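Local structure of mannitol dehydrogenase (Pseudomonas fluorescens, 1LJ8) at residues 16-20 with 47-51; 200-204 with 217-221; 294-299 with 351-355. The protein binds NAD and, as a long-chain mannitol 2-dehydrogenase, probably catalyses the NAD-dependent interconversion of mannitol and fructose. One frame throughout, in Å; residues are numbered along the deposited sequence.

Contact 1: residues 16-20 with 47-51; sequences KLPAY and DALMN
The N-terminal loop that leads to strand 27-32 packs against the C-terminal part of helix 42-50 of the Rossmann domain, and Tyr-20 is the side chain laid across it. Four residues meet its ring, each at a different place. Over one face lies Met-50, a selenomethionine: its CB stands 3.6 Å from the ring centroid of Tyr-20, a CH-pi contact over the face, and its SE is 4.0 Å from that same centroid, a Met-aromatic contact. CB lies nearest Tyr-20 CE2 and CD2, and the extended chain beyond CG takes SE over CZ and CE1 on the same face. Pro-18 CB lies over the rim of the opposite face, so the loop folds back on its own tyrosine.

The polar contacts sit at the rim. Tyr-20 OH donates to Asp-47 OD1 at 2.6 Å, meeting the carboxylate on its anti side and 28° out of its plane. Asp-47 reaches the hydroxyl because its CG lies anti to the backbone N (chi1 171°). Next to the ring edge, Asn-51 OD1 accepts from Ala-19 N at 2.6 Å; the N-H points almost straight at the oxygen (172°), although the donor stands above the carbonyl plane. The same OD1 is 3.2 Å from Tyr-20 CD2.

Asp-47 OD1 also accepts from Gly-100 N, tying strand 96-107 into the arrangement. A phenylalanine in place of Tyr-20 would probably leave Asp-47 OD1 without its hydroxyl donor and the loop less firmly fixed to the helix. With two donors converging on one oxygen of a buried residue, the carboxylate of Asp-47 is likely to be stabilised as the anion, and the apolar contacts over the ring faces leave the polar bonding to the rim.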
ATOM      1  N   LYS A  16      21.155 -12.126 -11.135  1.00 16.89           N
ATOM      2  CA  LYS A  16      21.357 -10.967 -12.005  1.00 16.90           C
ATOM      3  C   LYS A  16      21.908  -9.803 -11.184  1.00 18.31           C
ATOM      4  O   LYS A  16      21.498  -9.571 -10.027  1.00 16.17           O
ATOM      5  CB  LYS A  16      20.034 -10.576 -12.661  1.00 18.90           C
ATOM      6  CG  LYS A  16      19.244 -11.771 -13.204  1.00 22.61           C
ATOM      7  CD  LYS A  16      19.656 -12.221 -14.590  1.00 28.90           C
ATOM      8  CE  LYS A  16      18.565 -13.187 -15.186  1.00 30.02           C
ATOM      9  NZ  LYS A  16      17.144 -12.607 -15.469  1.00 30.62           N
ATOM     10  N   LEU A  17      22.884  -9.109 -11.765  1.00 16.78           N
ATOM     11  CA  LEU A  17      23.554  -7.987 -11.096  1.00 18.20           C
ATOM     12  C   LEU A  17      23.350  -6.674 -11.833  1.00 16.44           C
ATOM     13  O   LEU A  17      23.103  -6.663 -13.048  1.00 17.05           O
ATOM     14  CB  LEU A  17      25.069  -8.247 -11.058  1.00 18.46           C
ATOM     15  CG  LEU A  17      25.543  -9.617 -10.550  1.00 19.27           C
ATOM     16  CD1 LEU A  17      27.054  -9.671 -10.721  1.00 18.00           C
ATOM     17  CD2 LEU A  17      25.118  -9.859  -9.076  1.00 17.55           C
ATOM     18  N   PRO A  18      23.439  -5.560 -11.115  1.00 16.01           N
ATOM     19  CA  PRO A  18      23.286  -4.246 -11.746  1.00 17.66           C
ATOM     20  C   PRO A  18      24.342  -4.204 -12.853  1.00 21.53           C
ATOM     21  O   PRO A  18      25.474  -4.711 -12.665  1.00 21.99           O
ATOM     22  CB  PRO A  18      23.674  -3.293 -10.632  1.00 17.87           C
ATOM     23  CG  PRO A  18      23.163  -3.979  -9.406  1.00 15.87           C
ATOM     24  CD  PRO A  18      23.534  -5.436  -9.647  1.00 16.35           C
ATOM     25  N   ALA A  19      23.995  -3.614 -13.986  1.00 23.55           N
ATOM     26  CA  ALA A  19      24.917  -3.531 -15.125  1.00 25.89           C
ATOM     27  C   ALA A  19      25.572  -2.164 -15.170  1.00 28.15           C
ATOM     28  O   ALA A  19      26.368  -1.882 -16.061  1.00 32.25           O
ATOM     29  CB  ALA A  19      24.182  -3.810 -16.444  1.00 26.64           C
ATOM     30  N   TYR A  20      25.304  -1.326 -14.183  1.00 27.34           N
ATOM     31  CA  TYR A  20      25.904   0.005 -14.151  1.00 27.26           C
ATOM     32  C   TYR A  20      26.861   0.071 -12.978  1.00 27.52           C
ATOM     33  O   TYR A  20      26.799  -0.766 -12.065  1.00 27.89           O
ATOM     34  CB  TYR A  20      24.810   1.069 -13.996  1.00 24.63           C
ATOM     35  CG  TYR A  20      23.819   0.750 -12.875  1.00 21.12           C
ATOM     36  CD1 TYR A  20      23.949   1.323 -11.597  1.00 19.36           C
ATOM     37  CD2 TYR A  20      22.770  -0.120 -13.106  1.00 18.26           C
ATOM     38  CE1 TYR A  20      23.029   1.019 -10.562  1.00 20.59           C
ATOM     39  CE2 TYR A  20      21.824  -0.436 -12.092  1.00 18.58           C
ATOM     40  CZ  TYR A  20      21.978   0.153 -10.815  1.00 18.33           C
ATOM     41  OH  TYR A  20      21.062  -0.147  -9.817  1.00 18.03           O
ATOM     42  N   ASP A  47      15.959   0.693 -11.304  1.00 12.45           N
ATOM     43  CA  ASP A  47      17.162  -0.125 -11.459  1.00 12.41           C
ATOM     44  C   ASP A  47      17.142  -0.676 -12.899  1.00 13.80           C
ATOM     45  O   ASP A  47      18.195  -0.694 -13.574  1.00 13.51           O
ATOM     46  CB  ASP A  47      17.132  -1.285 -10.423  1.00 13.32           C
ATOM     47  CG  ASP A  47      18.235  -2.319 -10.642  1.00 14.41           C
ATOM     48  OD1 ASP A  47      19.344  -2.107 -10.101  1.00 14.66           O
ATOM     49  OD2 ASP A  47      17.996  -3.348 -11.340  1.00 13.61           O
ATOM     50  N   ALA A  48      15.967  -1.074 -13.384  1.00 12.81           N
ATOM     51  CA  ALA A  48      15.874  -1.618 -14.762  1.00 13.90           C
ATOM     52  C   ALA A  48      16.312  -0.548 -15.784  1.00 15.21           C
ATOM     53  O   ALA A  48      16.995  -0.865 -16.774  1.00 16.01           O
ATOM     54  CB  ALA A  48      14.428  -2.096 -15.067  1.00 13.13           C
ATOM     55  N   LEU A  49      15.934   0.709 -15.557  1.00 14.41           N
ATOM     56  CA  LEU A  49      16.314   1.812 -16.470  1.00 14.70           C
ATOM     57  C   LEU A  49      17.832   1.995 -16.441  1.00 15.50           C
ATOM     58  O   LEU A  49      18.479   2.149 -17.490  1.00 15.61           O
ATOM     59  CB  LEU A  49      15.670   3.146 -16.032  1.00 13.03           C
ATOM     60  CG  LEU A  49      15.990   4.382 -16.915  1.00 14.03           C
ATOM     61  CD1 LEU A  49      15.450   4.182 -18.339  1.00 16.09           C
ATOM     62  CD2 LEU A  49      15.317   5.577 -16.312  1.00 14.94           C
HETATM   63  N   MSE A  50      18.395   1.999 -15.238  1.00 13.84           N
HETATM   64  CA  MSE A  50      19.851   2.164 -15.065  1.00 15.21           C
HETATM   65  C   MSE A  50      20.596   1.057 -15.778  1.00 16.23           C
HETATM   66  O   MSE A  50      21.665   1.303 -16.341  1.00 17.15           O
HETATM   67  CB  MSE A  50      20.205   2.177 -13.555  1.00 14.39           C
HETATM   68  CG  MSE A  50      19.728   3.460 -12.931  1.00 15.72           C
HETATM   69 SE   MSE A  50      20.221   3.361 -11.040  1.00 26.40          SE
HETATM   70  CE  MSE A  50      19.494   4.926 -10.433  1.00 16.70           C
ATOM     71  N   ASN A  51      20.021  -0.137 -15.798  1.00 15.79           N
ATOM     72  CA  ASN A  51      20.686  -1.247 -16.497  1.00 20.27           C
ATOM     73  C   ASN A  51      20.734  -1.046 -18.009  1.00 20.24           C
ATOM     74  O   ASN A  51      21.496  -1.752 -18.689  1.00 21.69           O
ATOM     75  CB  ASN A  51      20.044  -2.582 -16.184  1.00 17.44           C
ATOM     76  CG  ASN A  51      20.485  -3.118 -14.833  1.00 18.78           C
ATOM     77  OD1 ASN A  51      21.541  -2.754 -14.327  1.00 19.82           O
ATOM     78  ND2 ASN A  51      19.694  -3.989 -14.265  1.00 19.74           N
TER

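Contact 2: residues 200-204 with 217-221; sequences RKALL and WIKAH
Leu-204 and Ile-218 lie alongside, pointing opposite ways, where helices 195-210 and 212-221, joined by a short turn into a helical hairpin of the Rossmann domain, pack side by side. The local axes run near antiparallel, at 150°, and approach to 10.5 Å. The touching branches are Leu-204 CD2 and Ile-218 CG2, 3.7 Å apart. Leu-203 reaches the same methyl from another direction, its side chain roughly perpendicular to that of Ile-218, with CD2 4.1 Å from Ile-218 CG2. One isoleucine branch therefore serves both leucines, while Leu-173 of helix 165-178 and Phe-224 also touch Ile-218.

On the solvent-facing side, Lys-219 lies athwart Leu-204, and Leu-204 CD2 is 3.9 Å from Lys-219 CB. Arg-200 has CG anti to its backbone N (chi1 -179°) and an extended chain out to NE, bringing its guanidinium over Leu-204, whose CD1 sits 3.9 Å from the plane, over its centre. Its end then meets the lysine obliquely. Here the contact is with methylene rather than with charge: Arg-200 NH2 is 3.6 Å from Lys-219 CE but 4.5 Å from Lys-219 NZ.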
ATOM      1  N   ARG A 200      -2.419  15.801  -2.949  1.00 15.07           N
ATOM      2  CA  ARG A 200      -2.598  17.236  -3.173  1.00 15.66           C
ATOM      3  C   ARG A 200      -3.543  17.855  -2.148  1.00 14.10           C
ATOM      4  O   ARG A 200      -3.201  18.877  -1.533  1.00 12.92           O
ATOM      5  CB  ARG A 200      -3.163  17.488  -4.575  1.00 17.09           C
ATOM      6  CG  ARG A 200      -3.368  18.980  -4.895  1.00 19.77           C
ATOM      7  CD  ARG A 200      -3.776  19.085  -6.362  1.00 23.77           C
ATOM      8  NE  ARG A 200      -4.163  20.429  -6.762  1.00 26.99           N
ATOM      9  CZ  ARG A 200      -5.365  20.959  -6.537  1.00 29.81           C
ATOM     10  NH1 ARG A 200      -6.321  20.264  -5.915  1.00 30.14           N
ATOM     11  NH2 ARG A 200      -5.602  22.206  -6.922  1.00 31.95           N
ATOM     12  N   LYS A 201      -4.716  17.241  -1.933  1.00 13.67           N
ATOM     13  CA  LYS A 201      -5.685  17.797  -0.993  1.00 16.24           C
ATOM     14  C   LYS A 201      -5.141  17.900   0.424  1.00 16.97           C
ATOM     15  O   LYS A 201      -5.337  18.920   1.119  1.00 15.07           O
ATOM     16  CB  LYS A 201      -6.962  16.952  -0.967  1.00 20.13           C
ATOM     17  CG  LYS A 201      -8.091  17.604  -0.190  1.00 25.59           C
ATOM     18  CD  LYS A 201      -9.263  16.618  -0.158  1.00 30.66           C
ATOM     19  CE  LYS A 201     -10.565  17.293   0.254  1.00 34.75           C
ATOM     20  NZ  LYS A 201     -11.589  16.238   0.477  1.00 36.56           N
ATOM     21  N   ALA A 202      -4.447  16.844   0.843  1.00 14.18           N
ATOM     22  CA  ALA A 202      -3.878  16.812   2.165  1.00 15.48           C
ATOM     23  C   ALA A 202      -2.762  17.836   2.346  1.00 14.05           C
ATOM     24  O   ALA A 202      -2.769  18.583   3.350  1.00 14.08           O
ATOM     25  CB  ALA A 202      -3.358  15.401   2.454  1.00 15.37           C
ATOM     26  N   LEU A 203      -1.794  17.859   1.413  1.00 13.75           N
ATOM     27  CA  LEU A 203      -0.682  18.807   1.546  1.00 13.77           C
ATOM     28  C   LEU A 203      -1.179  20.240   1.510  1.00 15.48           C
ATOM     29  O   LEU A 203      -0.739  21.066   2.325  1.00 15.93           O
ATOM     30  CB  LEU A 203       0.380  18.576   0.484  1.00 13.80           C
ATOM     31  CG  LEU A 203       1.635  19.445   0.657  1.00 14.37           C
ATOM     32  CD1 LEU A 203       2.338  19.234   2.015  1.00 15.56           C
ATOM     33  CD2 LEU A 203       2.558  19.118  -0.507  1.00 14.21           C
ATOM     34  N   LEU A 204      -2.128  20.536   0.619  1.00 14.02           N
ATOM     35  CA  LEU A 204      -2.658  21.901   0.550  1.00 17.18           C
ATOM     36  C   LEU A 204      -3.410  22.269   1.805  1.00 16.48           C
ATOM     37  O   LEU A 204      -3.264  23.404   2.303  1.00 17.89           O
ATOM     38  CB  LEU A 204      -3.580  22.083  -0.674  1.00 16.13           C
ATOM     39  CG  LEU A 204      -2.863  22.050  -2.030  1.00 17.81           C
ATOM     40  CD1 LEU A 204      -3.932  22.296  -3.140  1.00 17.16           C
ATOM     41  CD2 LEU A 204      -1.761  23.125  -2.114  1.00 20.68           C
ATOM     42  N   TRP A 217       1.584  28.991  -3.147  1.00 18.24           N
ATOM     43  CA  TRP A 217       2.773  28.693  -3.899  1.00 19.57           C
ATOM     44  C   TRP A 217       2.809  27.193  -4.229  1.00 18.70           C
ATOM     45  O   TRP A 217       3.200  26.805  -5.343  1.00 19.85           O
ATOM     46  CB  TRP A 217       4.030  29.047  -3.114  1.00 19.69           C
ATOM     47  CG  TRP A 217       5.282  28.853  -3.919  1.00 20.43           C
ATOM     48  CD1 TRP A 217       5.893  29.756  -4.748  1.00 21.86           C
ATOM     49  CD2 TRP A 217       6.096  27.685  -3.931  1.00 21.16           C
ATOM     50  NE1 TRP A 217       7.044  29.218  -5.269  1.00 20.89           N
ATOM     51  CE2 TRP A 217       7.191  27.944  -4.781  1.00 21.58           C
ATOM     52  CE3 TRP A 217       6.010  26.437  -3.293  1.00 20.06           C
ATOM     53  CZ2 TRP A 217       8.206  26.992  -5.017  1.00 21.97           C
ATOM     54  CZ3 TRP A 217       7.025  25.497  -3.529  1.00 21.48           C
ATOM     55  CH2 TRP A 217       8.098  25.781  -4.379  1.00 20.61           C
ATOM     56  N   ILE A 218       2.420  26.359  -3.270  1.00 18.40           N
ATOM     57  CA  ILE A 218       2.451  24.914  -3.510  1.00 17.53           C
ATOM     58  C   ILE A 218       1.436  24.541  -4.592  1.00 17.93           C
ATOM     59  O   ILE A 218       1.730  23.762  -5.514  1.00 17.40           O
ATOM     60  CB  ILE A 218       2.168  24.138  -2.193  1.00 15.99           C
ATOM     61  CG1 ILE A 218       3.388  24.285  -1.272  1.00 16.23           C
ATOM     62  CG2 ILE A 218       1.857  22.600  -2.487  1.00 13.88           C
ATOM     63  CD1 ILE A 218       3.182  23.651   0.089  1.00 17.99           C
ATOM     64  N   LYS A 219       0.245  25.115  -4.485  1.00 19.22           N
ATOM     65  CA  LYS A 219      -0.812  24.847  -5.451  1.00 20.72           C
ATOM     66  C   LYS A 219      -0.338  25.166  -6.862  1.00 20.82           C
ATOM     67  O   LYS A 219      -0.630  24.424  -7.821  1.00 20.58           O
ATOM     68  CB  LYS A 219      -2.060  25.646  -5.072  1.00 22.91           C
ATOM     69  CG  LYS A 219      -3.286  25.299  -5.862  1.00 26.78           C
ATOM     70  CD  LYS A 219      -4.475  26.105  -5.342  1.00 29.17           C
ATOM     71  CE  LYS A 219      -5.743  25.760  -6.119  1.00 31.72           C
ATOM     72  NZ  LYS A 219      -6.944  26.163  -5.326  1.00 34.96           N
ATOM     73  N   ALA A 220       0.451  26.223  -6.997  1.00 19.44           N
ATOM     74  CA  ALA A 220       0.948  26.618  -8.307  1.00 20.80           C
ATOM     75  C   ALA A 220       2.269  25.997  -8.784  1.00 20.84           C
ATOM     76  O   ALA A 220       2.558  26.019  -9.976  1.00 22.22           O
ATOM     77  CB  ALA A 220       1.065  28.169  -8.366  1.00 20.90           C
ATOM     78  N   HIS A 221       3.069  25.422  -7.887  1.00 18.11           N
ATOM     79  CA  HIS A 221       4.381  24.918  -8.307  1.00 18.28           C
ATOM     80  C   HIS A 221       4.640  23.414  -8.152  1.00 16.08           C
ATOM     81  O   HIS A 221       5.588  22.881  -8.734  1.00 17.41           O
ATOM     82  CB  HIS A 221       5.496  25.679  -7.544  1.00 18.32           C
ATOM     83  CG  HIS A 221       5.500  27.160  -7.823  1.00 20.76           C
ATOM     84  ND1 HIS A 221       6.300  27.742  -8.784  1.00 22.94           N
ATOM     85  CD2 HIS A 221       4.762  28.167  -7.293  1.00 21.70           C
ATOM     86  CE1 HIS A 221       6.058  29.044  -8.829  1.00 20.30           C
ATOM     87  NE2 HIS A 221       5.130  29.327  -7.937  1.00 23.77           N
TER

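Contact 3: residues 294-299 with 351-355; sequences MKIGLL and LTDYK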
HETATM    1  N   MSE A 294     -10.464   0.794 -10.552  1.00 13.34           N
HETATM    2  CA  MSE A 294     -10.655  -0.608 -10.908  1.00 12.97           C
HETATM    3  C   MSE A 294      -9.804  -1.568 -10.070  1.00 12.73           C
HETATM    4  O   MSE A 294     -10.284  -2.589  -9.531  1.00 13.00           O
HETATM    5  CB  MSE A 294     -10.278  -0.837 -12.379  1.00 17.64           C
HETATM    6  CG  MSE A 294     -10.328  -2.286 -12.783  1.00 19.61           C
HETATM    7 SE   MSE A 294      -9.343  -2.563 -14.506  1.00 28.40          SE
HETATM    8  CE  MSE A 294      -7.519  -2.483 -13.850  1.00 27.96           C
ATOM      9  N   LYS A 295      -8.522  -1.259  -9.968  1.00 10.81           N
ATOM     10  CA  LYS A 295      -7.641  -2.141  -9.209  1.00 13.01           C
ATOM     11  C   LYS A 295      -7.974  -2.118  -7.727  1.00 11.28           C
ATOM     12  O   LYS A 295      -8.002  -3.162  -7.053  1.00 12.50           O
ATOM     13  CB  LYS A 295      -6.197  -1.699  -9.426  1.00 14.53           C
ATOM     14  CG  LYS A 295      -5.228  -2.580  -8.631  1.00 17.05           C
ATOM     15  CD  LYS A 295      -4.426  -1.778  -7.705  1.00 19.12           C
ATOM     16  CE  LYS A 295      -3.392  -2.653  -6.973  1.00 18.32           C
ATOM     17  NZ  LYS A 295      -3.282  -2.182  -5.542  1.00 14.20           N
ATOM     18  N   ILE A 296      -8.213  -0.927  -7.191  1.00 11.46           N
ATOM     19  CA  ILE A 296      -8.541  -0.827  -5.763  1.00 12.08           C
ATOM     20  C   ILE A 296      -9.873  -1.566  -5.472  1.00 13.01           C
ATOM     21  O   ILE A 296      -9.993  -2.325  -4.493  1.00 12.55           O
ATOM     22  CB  ILE A 296      -8.689   0.649  -5.321  1.00 12.94           C
ATOM     23  CG1 ILE A 296      -7.324   1.387  -5.415  1.00 14.40           C
ATOM     24  CG2 ILE A 296      -9.234   0.692  -3.878  1.00 14.52           C
ATOM     25  CD1 ILE A 296      -6.317   0.898  -4.400  1.00 17.23           C
ATOM     26  N   GLY A 297     -10.874  -1.363  -6.327  1.00 11.96           N
ATOM     27  CA  GLY A 297     -12.176  -1.990  -6.081  1.00 11.95           C
ATOM     28  C   GLY A 297     -12.190  -3.502  -6.175  1.00 11.55           C
ATOM     29  O   GLY A 297     -12.806  -4.212  -5.362  1.00 12.48           O
ATOM     30  N   LEU A 298     -11.509  -4.000  -7.191  1.00 11.44           N
ATOM     31  CA  LEU A 298     -11.453  -5.428  -7.456  1.00 12.30           C
ATOM     32  C   LEU A 298     -10.327  -6.167  -6.761  1.00 12.53           C
ATOM     33  O   LEU A 298     -10.576  -7.193  -6.134  1.00 12.92           O
ATOM     34  CB  LEU A 298     -11.351  -5.673  -8.993  1.00 11.47           C
ATOM     35  CG  LEU A 298     -12.596  -5.219  -9.789  1.00 12.22           C
ATOM     36  CD1 LEU A 298     -12.275  -5.380 -11.333  1.00 13.01           C
ATOM     37  CD2 LEU A 298     -13.826  -6.078  -9.377  1.00 12.81           C
ATOM     38  N   LEU A 299      -9.093  -5.682  -6.870  1.00 11.52           N
ATOM     39  CA  LEU A 299      -7.994  -6.438  -6.249  1.00  9.65           C
ATOM     40  C   LEU A 299      -7.979  -6.207  -4.748  1.00 10.71           C
ATOM     41  O   LEU A 299      -8.124  -7.152  -3.960  1.00 10.69           O
ATOM     42  CB  LEU A 299      -6.641  -6.044  -6.876  1.00 11.00           C
ATOM     43  CG  LEU A 299      -5.446  -6.956  -6.549  1.00 13.04           C
ATOM     44  CD1 LEU A 299      -4.312  -6.677  -7.582  1.00 12.62           C
ATOM     45  CD2 LEU A 299      -4.934  -6.663  -5.091  1.00 14.26           C
ATOM     46  N   LEU A 351     -12.718  -6.200 -18.562  1.00 20.37           N
ATOM     47  CA  LEU A 351     -12.885  -6.536 -17.125  1.00 20.08           C
ATOM     48  C   LEU A 351     -13.008  -8.019 -16.776  1.00 18.51           C
ATOM     49  O   LEU A 351     -12.515  -8.482 -15.745  1.00 16.11           O
ATOM     50  CB  LEU A 351     -14.074  -5.788 -16.547  1.00 19.43           C
ATOM     51  CG  LEU A 351     -13.861  -4.271 -16.387  1.00 21.27           C
ATOM     52  CD1 LEU A 351     -15.185  -3.621 -15.980  1.00 21.20           C
ATOM     53  CD2 LEU A 351     -12.749  -4.002 -15.312  1.00 21.48           C
ATOM     54  N   THR A 352     -13.703  -8.785 -17.617  1.00 18.43           N
ATOM     55  CA  THR A 352     -13.830 -10.195 -17.341  1.00 17.26           C
ATOM     56  C   THR A 352     -12.470 -10.856 -17.302  1.00 17.63           C
ATOM     57  O   THR A 352     -12.183 -11.621 -16.383  1.00 17.94           O
ATOM     58  CB  THR A 352     -14.728 -10.896 -18.386  1.00 19.32           C
ATOM     59  OG1 THR A 352     -16.057 -10.389 -18.247  1.00 21.93           O
ATOM     60  CG2 THR A 352     -14.726 -12.407 -18.176  1.00 20.42           C
ATOM     61  N   ASP A 353     -11.616 -10.569 -18.285  1.00 17.24           N
ATOM     62  CA  ASP A 353     -10.287 -11.165 -18.296  1.00 17.20           C
ATOM     63  C   ASP A 353      -9.476 -10.625 -17.120  1.00 16.48           C
ATOM     64  O   ASP A 353      -8.714 -11.354 -16.507  1.00 17.68           O
ATOM     65  CB  ASP A 353      -9.533 -10.819 -19.610  1.00 20.79           C
ATOM     66  CG  ASP A 353     -10.162 -11.477 -20.868  1.00 23.35           C
ATOM     67  OD1 ASP A 353     -10.846 -12.496 -20.729  1.00 24.39           O
ATOM     68  OD2 ASP A 353      -9.965 -10.948 -21.979  1.00 25.66           O
ATOM     69  N   TYR A 354      -9.609  -9.338 -16.830  1.00 16.56           N
ATOM     70  CA  TYR A 354      -8.853  -8.766 -15.691  1.00 16.38           C
ATOM     71  C   TYR A 354      -9.213  -9.481 -14.375  1.00 16.96           C
ATOM     72  O   TYR A 354      -8.326  -9.859 -13.599  1.00 16.78           O
ATOM     73  CB  TYR A 354      -9.148  -7.274 -15.580  1.00 17.23           C
ATOM     74  CG  TYR A 354      -8.442  -6.612 -14.398  1.00 17.95           C
ATOM     75  CD1 TYR A 354      -7.076  -6.329 -14.442  1.00 19.33           C
ATOM     76  CD2 TYR A 354      -9.152  -6.291 -13.249  1.00 18.05           C
ATOM     77  CE1 TYR A 354      -6.425  -5.724 -13.342  1.00 19.95           C
ATOM     78  CE2 TYR A 354      -8.517  -5.695 -12.131  1.00 17.14           C
ATOM     79  CZ  TYR A 354      -7.172  -5.418 -12.194  1.00 19.50           C
ATOM     80  OH  TYR A 354      -6.582  -4.814 -11.097  1.00 20.94           O
ATOM     81  N   LYS A 355     -10.507  -9.687 -14.119  1.00 17.12           N
ATOM     82  CA  LYS A 355     -10.918 -10.375 -12.897  1.00 17.21           C
ATOM     83  C   LYS A 355     -10.355 -11.799 -12.859  1.00 17.04           C
ATOM     84  O   LYS A 355      -9.949 -12.289 -11.806  1.00 14.63           O
ATOM     85  CB  LYS A 355     -12.456 -10.375 -12.744  1.00 17.48           C
ATOM     86  CG  LYS A 355     -13.024  -8.989 -12.447  1.00 16.25           C
ATOM     87  CD  LYS A 355     -14.561  -9.025 -12.348  1.00 16.59           C
ATOM     88  CE  LYS A 355     -15.235  -9.077 -13.751  1.00 16.40           C
ATOM     89  NZ  LYS A 355     -16.701  -9.129 -13.560  1.00 16.32           N
TER
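Helix 289-313, with a wider pi-type turn at 296-299, crosses the start of helix 351-362 at -53°, the local axes 11.7 Å apart. That separation is bridged mainly by Tyr-354, whose side chain runs from its own helix toward the other, with Met-294, a selenomethionine, reaching to meet it. The chain of Met-294 bends at chi3 (76°), which folds CE back over the tyrosine ring. CE lies 3.6 Å from the Tyr-354 centroid, and SE is 4.0 Å from it, only 12° off the normal; the two make a CH-pi and a Met-aromatic contact on the same face.

Leu-298 meets the ring differently, at the edge and near its plane, with CD1 3.8 Å from Tyr-354 CD2. Its CD1 also approaches Lys-355 CG at 3.9 Å, so one methyl touches both the tyrosine and the aliphatic part of the lysine. Leu-351 extends the apolar patch, its CD2 touching Met-294 SE at 3.8 Å. Beyond the ring, Tyr-354 OH rests on the backbone of the long helix, 3.4 Å from Lys-295 CA.

The two lysines send their amino groups elsewhere. Lys-295 NZ is hydrogen-bonded to Asn-300 OD1 and to Asn-191 OD1, the latter residue belonging to the NAD site, while Lys-355 NZ forms a salt bridge with Asp-336 of helix 325-339. Their stems take part in the packing while their charged ends are held by polar partners outside it. The interface of this helical C-terminal domain is thus built from dispersion and aromatic-face contacts, and it places apolar packing directly beside the polar anchoring of Lys-295 at the cofactor pocket.

Overall arrangement
The three contacts are separate pieces of packing, following one another in series along the chain. Contact 2 and the 47-51 side of contact 1 belong to the Rossmann domain, the centres of the two contacts 35 Å apart, and contact 3 lies in the C-terminal domain, 32 Å from contact 1 and 31 Å from contact 2 between centres. None touches another; the closest pair, contacts 2 and 3, is about 15 Å apart at the nearest atoms. Contact 3 borders the cofactor: the Lys-295 side chain is about 4 Å from the bound NAD and about 3 Å from that of Asn-191. In contact 2, the Leu-203 side chain stays about 12 Å from NAD, and contact 1 lies away from the known NAD-binding residues.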